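Local coordinates for protein fimbrial subunit type 1 (Actinomyces oris, PDB 3UXF) that forms the shaft of type 1 fimbriae as their major pilin subunit, a cell-wall-anchored surface protein of this oral bacterium, at residues Y203-S208 and Y223-R228; K187-K192 and T347-K352. All coordinates share one frame; numbering follows the deposited sequence.

Both interactions lie in the interior of the central beta sandwich of the pilin, their centres about 14 Å apart, and each joins its two facing sheets. Strands 185-190 and 201-208 are antiparallel neighbours, tied by the probable bond from Gln-188 N to Thr-204 O (2.8 Å). The two interactions meet around an isopeptide bond, in which NZ of Lys-187 (interaction 2) is covalently linked to CG of Asn-316. Asp-227 of interaction 1 reaches this bond, its OD2 2.8 Å from Lys-187 NZ, while CD1 of Tyr-203 packs 3.4 Å from Lys-187 CE. Along the chain, interaction 1 is nested within the loop that interaction 2 closes.

Interaction 1: Y203-S208 and Y223-R228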
loop_
_atom_site.group_PDB
_atom_site.type_symbol
_atom_site.label_atom_id
_atom_site.label_comp_id
_atom_site.label_asym_id
_atom_site.label_seq_id
_atom_site.Cartn_x
_atom_site.Cartn_y
_atom_site.Cartn_z
ATOM N N TYR A 203 2.298 8.570 -7.634
ATOM C CA TYR A 203 2.024 7.688 -6.502
ATOM C C TYR A 203 0.926 8.255 -5.621
ATOM O O TYR A 203 0.848 9.475 -5.412
ATOM C CB TYR A 203 3.283 7.530 -5.652
ATOM C CG TYR A 203 4.388 6.738 -6.330
ATOM C CD1 TYR A 203 4.184 5.437 -6.754
ATOM C CD2 TYR A 203 5.649 7.291 -6.514
ATOM C CE1 TYR A 203 5.174 4.691 -7.331
ATOM C CE2 TYR A 203 6.678 6.543 -7.094
ATOM C CZ TYR A 203 6.439 5.258 -7.513
ATOM O OH TYR A 203 7.453 4.517 -8.097
ATOM N N THR A 204 0.034 7.383 -5.135
ATOM C CA THR A 204 -1.069 7.833 -4.299
ATOM C C THR A 204 -1.048 6.994 -3.054
ATOM O O THR A 204 -1.109 5.763 -3.126
ATOM C CB THR A 204 -2.432 7.681 -5.004
ATOM O OG1 THR A 204 -2.399 8.310 -6.296
ATOM C CG2 THR A 204 -3.568 8.272 -4.121
ATOM N N ILE A 205 -0.889 7.645 -1.899
ATOM C CA ILE A 205 -0.794 6.937 -0.627
ATOM C C ILE A 205 -2.026 7.277 0.208
ATOM O O ILE A 205 -2.360 8.431 0.386
ATOM C CB ILE A 205 0.457 7.370 0.160
ATOM C CG1 ILE A 205 1.705 7.150 -0.686
ATOM C CG2 ILE A 205 0.520 6.636 1.503
ATOM C CD1 ILE A 205 2.855 7.980 -0.189
ATOM N N THR A 206 -2.750 6.263 0.692
ATOM C CA THR A 206 -3.987 6.517 1.391
ATOM C C THR A 206 -3.928 5.844 2.739
ATOM O O THR A 206 -3.707 4.630 2.811
ATOM C CB THR A 206 -5.199 5.982 0.567
ATOM O OG1 THR A 206 -5.139 6.518 -0.763
ATOM C CG2 THR A 206 -6.519 6.431 1.176
ATOM N N THR A 207 -4.096 6.632 3.790
ATOM C CA THR A 207 -3.854 6.124 5.160
ATOM C C THR A 207 -5.029 6.414 6.087
ATOM O O THR A 207 -5.529 7.552 6.157
ATOM C CB THR A 207 -2.588 6.759 5.767
ATOM O OG1 THR A 207 -2.641 8.180 5.613
ATOM C CG2 THR A 207 -1.367 6.261 5.056
ATOM N N SER A 208 -5.426 5.405 6.877
ATOM C CA SER A 208 -6.432 5.636 7.921
ATOM C C SER A 208 -5.994 6.716 8.899
ATOM O O SER A 208 -4.782 6.967 9.096
ATOM C CB SER A 208 -6.699 4.330 8.686
ATOM O OG SER A 208 -7.350 3.418 7.844
ATOM N N TYR A 223 1.269 12.853 13.111
ATOM C CA TYR A 223 0.761 12.137 11.956
ATOM C C TYR A 223 1.687 12.382 10.780
ATOM O O TYR A 223 1.698 13.462 10.200
ATOM C CB TYR A 223 -0.667 12.572 11.623
ATOM C CG TYR A 223 -1.402 11.611 10.718
ATOM C CD1 TYR A 223 -2.224 10.623 11.240
ATOM C CD2 TYR A 223 -1.274 11.691 9.341
ATOM C CE1 TYR A 223 -2.896 9.746 10.417
ATOM C CE2 TYR A 223 -1.939 10.819 8.511
ATOM C CZ TYR A 223 -2.748 9.848 9.049
ATOM O OH TYR A 223 -3.414 8.982 8.218
ATOM N N GLU A 224 2.474 11.367 10.446
ATOM C CA GLU A 224 3.417 11.467 9.347
ATOM C C GLU A 224 3.257 10.304 8.381
ATOM O O GLU A 224 3.106 9.156 8.793
ATOM C CB GLU A 224 4.853 11.531 9.877
ATOM C CG GLU A 224 5.146 12.787 10.683
ATOM C CD GLU A 224 6.479 12.745 11.405
ATOM O OE1 GLU A 224 7.288 11.841 11.121
ATOM O OE2 GLU A 224 6.714 13.623 12.257
ATOM N N VAL A 225 3.284 10.623 7.094
ATOM C CA VAL A 225 3.244 9.626 6.040
ATOM C C VAL A 225 4.625 9.650 5.405
ATOM O O VAL A 225 5.058 10.679 4.892
ATOM C CB VAL A 225 2.171 9.948 4.993
ATOM C CG1 VAL A 225 2.218 8.943 3.856
ATOM C CG2 VAL A 225 0.798 9.967 5.639
ATOM N N VAL A 226 5.322 8.523 5.469
ATOM C CA VAL A 226 6.713 8.463 5.011
ATOM C C VAL A 226 6.784 7.645 3.761
ATOM O O VAL A 226 6.214 6.555 3.686
ATOM C CB VAL A 226 7.618 7.834 6.095
ATOM C CG1 VAL A 226 9.090 7.800 5.601
ATOM C CG2 VAL A 226 7.507 8.665 7.399
ATOM N N ASP A 227 7.487 8.161 2.745
ATOM C CA ASP A 227 7.655 7.400 1.546
ATOM C C ASP A 227 9.143 7.073 1.370
ATOM O O ASP A 227 10.013 7.963 1.399
ATOM C CB ASP A 227 7.149 8.176 0.336
ATOM C CG ASP A 227 7.089 7.322 -0.867
ATOM O OD1 ASP A 227 8.140 6.853 -1.351
ATOM O OD2 ASP A 227 5.967 7.101 -1.328
ATOM N N ARG A 228 9.425 5.790 1.196
ATOM C CA ARG A 228 10.776 5.347 0.871
ATOM C C ARG A 228 10.950 5.417 -0.637
ATOM O O ARG A 228 10.377 4.617 -1.375
ATOM C CB ARG A 228 11.050 3.944 1.392
ATOM C CG ARG A 228 12.511 3.539 1.147
ATOM C CD ARG A 228 12.783 2.138 1.692
ATOM N NE ARG A 228 12.183 1.139 0.818
ATOM C CZ ARG A 228 12.267 -0.163 1.036
ATOM N NH1 ARG A 228 12.909 -0.606 2.120
ATOM N NH2 ARG A 228 11.710 -1.021 0.195
#
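Tyr-223 reaches across the sandwich to Ser-208 with its phenol end. Its CG stands anti to the backbone N (chi1 -163°), which sends the ring over to the facing sheet, where OH donates a short bond of 2.6 Å to Ser-208 O. That carbonyl oxygen lies at the edge of the ring, in its plane, whereas the hydroxyl sits well above the plane of the carbonyl, about 50° out of it. Thr-207 comes alongside in the opposite sense and sets OG1 2.8 Å from Tyr-223 OH, so the phenol oxygen has two polar neighbours.

Further along, contact turns apolar. Ile-205 and Val-225 slide past each other, bringing CG2 of the isoleucine to 3.7 Å from CG1 of the valine. The other valine branch, CG2, faces Thr-207 OG1 at 3.9 Å. Ile-205 then extends its CG1 arm until CD1 lies 3.4 Å from OD2 of Asp-227, the oxygen that accepts a hydrogen bond from Lys-187 NZ.

The two strands belong to different sheets, and the axes of the short segments 203-208 and 224-228 approach to 9.2 Å. The chemistry is graded: a phenol fastens one end, while at the other the CD1 methyl of Ile-205 lies against the Asp-227 carboxylate. An apolar setting for Asp-227 is consistent with the part a buried acid plays in isopeptide formation in Gram-positive pilins.

Interaction 2: K187-K192 and T347-K352; sequences KQVTDK and TPVLSK
Lys-187 and Val-349 meet through complementary torsions: CG of the lysine lies opposite the backbone N (chi1 -179°) and the chain runs out extended, while Val-349 (chi1 -66°) turns CG2 into the space between its own N and carbonyl carbon. The two side chains cross at about a right angle, and CG2 rests against the lysine methylenes, 3.8 Å from CE. The other methyl, CG1, comes unusually close to Lys-187 O (3.0 Å). Val-189 continues this apolar patch, passing Val-349 in the opposite direction with its CB 4.0 Å from CG2.

Asp-191 brings its carboxylate round to Ser-351. Ser-351 OG donates over 2.7 Å to the anti lone pair of Asp-191 OD2, on the side away from OD1. A water molecule donates to the same OD2 at 2.6 Å and also to Leu-350 O at 2.7 Å, so two bonds grip this one oxygen, while OD1 accepts from Asn-432 N. At the far end another water bridges the segments, accepting from Lys-187 N at 2.8 Å and from Thr-347 OG1 at 2.9 Å.

Here the edge strand 185-190 meets strand 344-362, which runs on into the C-terminal domain. Val-349 CG2 lies along the lysine stem as far as CE, and the Tyr-203 ring also packs on it; beyond, NZ forms the isopeptide with Asn-316, with Asp-227 as its polar partner. This covalent cross-link between the sheets, with the Asp-191 to Ser-351 bond and the waters joining the two segments elsewhere along the contact, is consistent with a pilin built to resist pulling and proteolysis.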
loop_
_atom_site.group_PDB
_atom_site.type_symbol
_atom_site.label_atom_id
_atom_site.label_comp_id
_atom_site.label_asym_id
_atom_site.label_seq_id
_atom_site.Cartn_x
_atom_site.Cartn_y
_atom_site.Cartn_z
ATOM N N LYS A 187 -0.770 1.939 -0.880
ATOM C CA LYS A 187 -0.082 2.761 -1.882
ATOM C C LYS A 187 -0.453 2.266 -3.256
ATOM O O LYS A 187 -0.524 1.054 -3.475
ATOM C CB LYS A 187 1.447 2.685 -1.711
ATOM C CG LYS A 187 2.164 3.566 -2.744
ATOM C CD LYS A 187 3.703 3.676 -2.377
ATOM C CE LYS A 187 4.391 4.398 -3.522
ATOM N NZ LYS A 187 5.724 4.958 -3.138
ATOM N N GLN A 188 -0.702 3.200 -4.169
ATOM C CA GLN A 188 -0.963 2.858 -5.560
ATOM C C GLN A 188 0.003 3.596 -6.443
ATOM O O GLN A 188 0.578 4.639 -6.066
ATOM C CB GLN A 188 -2.351 3.350 -5.956
ATOM C CG GLN A 188 -3.463 2.673 -5.133
ATOM C CD GLN A 188 -4.785 3.368 -5.303
ATOM O OE1 GLN A 188 -5.101 4.315 -4.585
ATOM N NE2 GLN A 188 -5.578 2.912 -6.284
ATOM N N VAL A 189 0.158 3.084 -7.651
ATOM C CA VAL A 189 0.967 3.780 -8.648
ATOM C C VAL A 189 0.148 3.912 -9.917
ATOM O O VAL A 189 -0.615 3.005 -10.284
ATOM C CB VAL A 189 2.295 3.039 -8.930
ATOM C CG1 VAL A 189 2.043 1.642 -9.492
ATOM C CG2 VAL A 189 3.170 3.817 -9.918
ATOM N N THR A 190 0.274 5.058 -10.590
ATOM C CA THR A 190 -0.343 5.219 -11.889
ATOM C C THR A 190 0.780 5.412 -12.887
ATOM O O THR A 190 1.448 6.441 -12.855
ATOM C CB THR A 190 -1.257 6.464 -11.918
ATOM O OG1 THR A 190 -2.266 6.334 -10.899
ATOM C CG2 THR A 190 -1.942 6.586 -13.275
ATOM N N ASP A 191 1.019 4.399 -13.717
ATOM C CA ASP A 191 2.046 4.499 -14.745
ATOM C C ASP A 191 1.522 4.102 -16.093
ATOM O O ASP A 191 2.283 3.984 -17.033
ATOM C CB ASP A 191 3.255 3.640 -14.364
ATOM C CG ASP A 191 2.876 2.205 -14.037
ATOM O OD1 ASP A 191 1.820 1.790 -14.516
ATOM O OD2 ASP A 191 3.590 1.526 -13.269
ATOM N N LYS A 192 0.201 3.949 -16.205
ATOM C CA LYS A 192 -0.373 3.836 -17.561
ATOM C C LYS A 192 0.042 5.015 -18.492
ATOM O O LYS A 192 0.306 4.795 -19.677
ATOM C CB LYS A 192 -1.906 3.688 -17.483
ATOM C CG LYS A 192 -2.548 3.375 -18.847
ATOM C CD LYS A 192 -4.063 3.213 -18.722
ATOM C CE LYS A 192 -4.416 1.940 -18.020
ATOM N NZ LYS A 192 -5.915 1.702 -17.914
ATOM N N THR A 347 1.934 -2.412 1.433
ATOM C CA THR A 347 2.647 -3.335 0.574
ATOM C C THR A 347 3.351 -2.471 -0.471
ATOM O O THR A 347 2.876 -1.367 -0.778
ATOM C CB THR A 347 1.674 -4.272 -0.081
ATOM O OG1 THR A 347 0.569 -3.514 -0.528
ATOM C CG2 THR A 347 1.113 -5.209 0.973
ATOM N N PRO A 348 4.489 -2.939 -0.993
ATOM C CA PRO A 348 5.177 -2.205 -2.058
ATOM C C PRO A 348 4.363 -2.260 -3.340
ATOM O O PRO A 348 3.563 -3.177 -3.537
ATOM C CB PRO A 348 6.491 -2.972 -2.241
ATOM C CG PRO A 348 6.181 -4.365 -1.744
ATOM C CD PRO A 348 5.205 -4.167 -0.605
ATOM N N VAL A 349 4.544 -1.250 -4.174
ATOM C CA VAL A 349 3.981 -1.264 -5.522
ATOM C C VAL A 349 5.121 -1.200 -6.506
ATOM O O VAL A 349 6.130 -0.553 -6.233
ATOM C CB VAL A 349 3.009 -0.063 -5.782
ATOM C CG1 VAL A 349 1.798 -0.193 -4.923
ATOM C CG2 VAL A 349 3.669 1.319 -5.580
ATOM N N LEU A 350 4.949 -1.855 -7.646
ATOM C CA LEU A 350 5.999 -1.958 -8.656
ATOM C C LEU A 350 5.567 -1.396 -9.992
ATOM O O LEU A 350 4.380 -1.475 -10.365
ATOM C CB LEU A 350 6.352 -3.420 -8.916
ATOM C CG LEU A 350 6.759 -4.223 -7.682
ATOM C CD1 LEU A 350 7.099 -5.646 -8.100
ATOM C CD2 LEU A 350 7.929 -3.591 -6.974
ATOM N N SER A 351 6.538 -0.808 -10.687
ATOM C CA SER A 351 6.482 -0.525 -12.133
ATOM C C SER A 351 7.601 -1.346 -12.784
ATOM O O SER A 351 8.699 -1.465 -12.227
ATOM C CB SER A 351 6.721 0.965 -12.407
ATOM O OG SER A 351 5.766 1.784 -11.760
ATOM N N LYS A 352 7.308 -1.941 -13.944
ATOM C CA LYS A 352 8.271 -2.854 -14.588
ATOM C C LYS A 352 8.564 -2.395 -16.015
ATOM O O LYS A 352 7.668 -2.336 -16.847
ATOM C CB LYS A 352 7.734 -4.292 -14.562
ATOM C CG LYS A 352 7.485 -4.806 -13.167
ATOM C CD LYS A 352 6.851 -6.202 -13.245
ATOM C CE LYS A 352 6.561 -6.731 -11.843
ATOM N NZ LYS A 352 7.781 -7.345 -11.222
HETATM O O HOH W 1 -0.298 -0.843 -1.062
HETATM O O HOH W 2 2.964 -0.897 -12.615
#